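Local structure of hypothetical protein (Actinomyces odontolyticus, 4MJG) at residues E8-F12 and P13-S17. The protein is of unknown function but belongs to the DUF4853 family and is probably made as a lipoprotein. Sequence-based numbering, arbitrary orientation.
Sequences EFVPF and PERVS. With SO4 (sulfate ion), chain C.
A short 3-10 turn through F12, P13 and E14, in the surface loop leading to helix 18-24, folds R15 back. Two i-to-i+3 backbone bonds close it: E14 N to P11 O (3.1 Å) and R15 N to F12 O (3.2 Å). The R15 guanidinium grips V10 O side-on, NE at 2.9 Å and NH2 at 3.2 Å, the oxygen in its plane and the NE bond the straighter at 162°. With CG anti to its carbonyl carbon (chi1 -67°), the extended R15 chain carries the guanidinium to V10 O. One guanidinium face rests on F12 CA; NH1 lies at the F12 ring edge, 3.9 Å from CD1, the planes 77° apart. NH1 also bonds the carbonyl oxygen of C136, which is disulfide-bonded to C55, and O1 of a sulfate (3.2 Å), probably from crystallisation, also held by R64 and C136 N. A leucine in place of R15 would probably leave V10 O without either donor, C136 O without its bond from NH1 and the sulfate one charged partner short. With NE and one N-H of NH2 on the same carbonyl, the guanidinium is probably held in rotation, and NH1 links the turn to the disulfide-bonded loop and the anion.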
ATOM      1  N   GLU A   8     -19.581  -3.940   9.492  1.00150.59           N
ATOM      2  CA  GLU A   8     -20.304  -2.854   8.818  1.00137.33           C
ATOM      3  C   GLU A   8     -19.469  -2.259   7.672  1.00121.99           C
ATOM      4  O   GLU A   8     -19.424  -1.038   7.483  1.00121.85           O
ATOM      5  CB  GLU A   8     -20.718  -1.764   9.825  1.00140.01           C
ATOM      6  CG  GLU A   8     -22.127  -1.920  10.389  1.00142.27           C
ATOM      7  CD  GLU A   8     -22.291  -3.114  11.317  1.00141.05           C
ATOM      8  OE1 GLU A   8     -21.279  -3.685  11.775  1.00139.00           O
ATOM      9  OE2 GLU A   8     -23.452  -3.479  11.597  1.00136.17           O
ATOM     10  N   PHE A   9     -18.812  -3.132   6.908  1.00 99.22           N
ATOM     11  CA  PHE A   9     -18.109  -2.712   5.699  1.00 89.37           C
ATOM     12  C   PHE A   9     -19.124  -2.424   4.602  1.00 83.43           C
ATOM     13  O   PHE A   9     -20.132  -3.122   4.493  1.00 76.66           O
ATOM     14  CB  PHE A   9     -17.139  -3.794   5.206  1.00 86.01           C
ATOM     15  CG  PHE A   9     -15.980  -4.061   6.130  1.00 91.90           C
ATOM     16  CD1 PHE A   9     -15.265  -3.015   6.710  1.00 94.66           C
ATOM     17  CD2 PHE A   9     -15.578  -5.368   6.392  1.00 90.64           C
ATOM     18  CE1 PHE A   9     -14.195  -3.271   7.549  1.00 91.86           C
ATOM     19  CE2 PHE A   9     -14.505  -5.627   7.228  1.00 85.95           C
ATOM     20  CZ  PHE A   9     -13.813  -4.578   7.806  1.00 92.84           C
ATOM     21  N   VAL A  10     -18.838  -1.405   3.788  1.00 78.62           N
ATOM     22  CA  VAL A  10     -19.667  -1.064   2.628  1.00 72.69           C
ATOM     23  C   VAL A  10     -19.785  -2.295   1.725  1.00 73.56           C
ATOM     24  O   VAL A  10     -18.770  -2.855   1.309  1.00 71.36           O
ATOM     25  CB  VAL A  10     -19.063   0.111   1.820  1.00 68.62           C
ATOM     26  CG1 VAL A  10     -19.842   0.344   0.529  1.00 69.82           C
ATOM     27  CG2 VAL A  10     -19.029   1.385   2.655  1.00 68.37           C
ATOM     28  N   PRO A  11     -21.022  -2.730   1.428  1.00 75.46           N
ATOM     29  CA  PRO A  11     -21.182  -3.949   0.633  1.00 75.93           C
ATOM     30  C   PRO A  11     -20.707  -3.786  -0.811  1.00 76.56           C
ATOM     31  O   PRO A  11     -20.662  -2.669  -1.334  1.00 73.50           O
ATOM     32  CB  PRO A  11     -22.690  -4.213   0.690  1.00 79.56           C
ATOM     33  CG  PRO A  11     -23.297  -2.878   0.926  1.00 83.17           C
ATOM     34  CD  PRO A  11     -22.320  -2.134   1.789  1.00 80.89           C
ATOM     35  N   PHE A  12     -20.377  -4.914  -1.436  1.00 73.43           N
ATOM     36  CA  PHE A  12     -19.721  -4.959  -2.745  1.00 67.13           C
ATOM     37  C   PHE A  12     -20.375  -4.096  -3.833  1.00 66.86           C
ATOM     38  O   PHE A  12     -19.689  -3.306  -4.481  1.00 66.42           O
ATOM     39  CB  PHE A  12     -19.609  -6.417  -3.212  1.00 65.53           C
ATOM     40  CG  PHE A  12     -18.960  -6.578  -4.554  1.00 65.04           C
ATOM     41  CD1 PHE A  12     -17.582  -6.489  -4.685  1.00 67.31           C
ATOM     42  CD2 PHE A  12     -19.722  -6.835  -5.683  1.00 66.33           C
ATOM     43  CE1 PHE A  12     -16.976  -6.643  -5.920  1.00 71.54           C
ATOM     44  CE2 PHE A  12     -19.122  -6.990  -6.920  1.00 66.86           C
ATOM     45  CZ  PHE A  12     -17.749  -6.891  -7.040  1.00 68.82           C
ATOM     46  N   PRO A  13     -21.696  -4.235  -4.036  1.00 69.03           N
ATOM     47  CA  PRO A  13     -22.331  -3.491  -5.132  1.00 72.41           C
ATOM     48  C   PRO A  13     -22.210  -1.971  -5.007  1.00 74.14           C
ATOM     49  O   PRO A  13     -22.136  -1.281  -6.019  1.00 77.65           O
ATOM     50  CB  PRO A  13     -23.813  -3.901  -5.039  1.00 69.76           C
ATOM     51  CG  PRO A  13     -23.838  -5.126  -4.197  1.00 71.15           C
ATOM     52  CD  PRO A  13     -22.688  -4.986  -3.249  1.00 72.40           C
ATOM     53  N   GLU A  14     -22.190  -1.466  -3.776  1.00 75.94           N
ATOM     54  CA  GLU A  14     -22.192  -0.026  -3.522  1.00 76.00           C
ATOM     55  C   GLU A  14     -20.793   0.592  -3.517  1.00 71.82           C
ATOM     56  O   GLU A  14     -20.654   1.801  -3.352  1.00 70.96           O
ATOM     57  CB  GLU A  14     -22.895   0.263  -2.194  1.00 82.71           C
ATOM     58  CG  GLU A  14     -24.345  -0.203  -2.154  1.00 91.55           C
ATOM     59  CD  GLU A  14     -24.951  -0.144  -0.763  1.00104.20           C
ATOM     60  OE1 GLU A  14     -24.348   0.481   0.134  1.00112.02           O
ATOM     61  OE2 GLU A  14     -26.038  -0.727  -0.566  1.00108.08           O
ATOM     62  N   ARG A  15     -19.762  -0.232  -3.687  1.00 71.13           N
ATOM     63  CA  ARG A  15     -18.388   0.264  -3.756  1.00 71.38           C
ATOM     64  C   ARG A  15     -18.118   0.906  -5.114  1.00 69.97           C
ATOM     65  O   ARG A  15     -18.742   0.546  -6.105  1.00 77.71           O
ATOM     66  CB  ARG A  15     -17.396  -0.879  -3.522  1.00 68.09           C
ATOM     67  CG  ARG A  15     -17.425  -1.449  -2.114  1.00 67.05           C
ATOM     68  CD  ARG A  15     -16.579  -2.708  -2.005  1.00 64.89           C
ATOM     69  NE  ARG A  15     -16.930  -3.504  -0.828  1.00 62.16           N
ATOM     70  CZ  ARG A  15     -16.497  -4.742  -0.589  1.00 55.99           C
ATOM     71  NH1 ARG A  15     -15.680  -5.354  -1.437  1.00 53.29           N
ATOM     72  NH2 ARG A  15     -16.889  -5.381   0.507  1.00 52.92           N
ATOM     73  N   VAL A  16     -17.182   1.850  -5.159  1.00 67.71           N
ATOM     74  CA  VAL A  16     -16.770   2.452  -6.430  1.00 65.95           C
ATOM     75  C   VAL A  16     -16.115   1.398  -7.314  1.00 65.05           C
ATOM     76  O   VAL A  16     -15.656   0.364  -6.824  1.00 65.54           O
ATOM     77  CB  VAL A  16     -15.787   3.638  -6.251  1.00 68.23           C
ATOM     78  CG1 VAL A  16     -16.432   4.760  -5.450  1.00 68.57           C
ATOM     79  CG2 VAL A  16     -14.475   3.199  -5.606  1.00 73.06           C
ATOM     80  N   SER A  17     -16.064   1.665  -8.613  1.00 63.80           N
ATOM     81  CA  SER A  17     -15.491   0.716  -9.562  1.00 58.23           C
ATOM     82  C   SER A  17     -13.978   0.652  -9.408  1.00 55.57           C
ATOM     83  O   SER A  17     -13.346   1.603  -8.943  1.00 58.40           O
ATOM     84  CB  SER A  17     -15.843   1.096 -11.001  1.00 56.87           C
ATOM     85  OG  SER A  17     -15.054   2.187 -11.440  1.00 60.70           O
TER
HETATM   86  S   SO4 C 301     -12.789  -8.630   0.014  1.00 78.71           S
HETATM   87  O1  SO4 C 301     -13.427  -7.390  -0.490  1.00 67.28           O
HETATM   88  O2  SO4 C 301     -11.478  -8.333   0.637  1.00 60.42           O
HETATM   89  O3  SO4 C 301     -13.669  -9.236   1.038  1.00 94.46           O
HETATM   90  O4  SO4 C 301     -12.615  -9.574  -1.111  1.00 61.29           O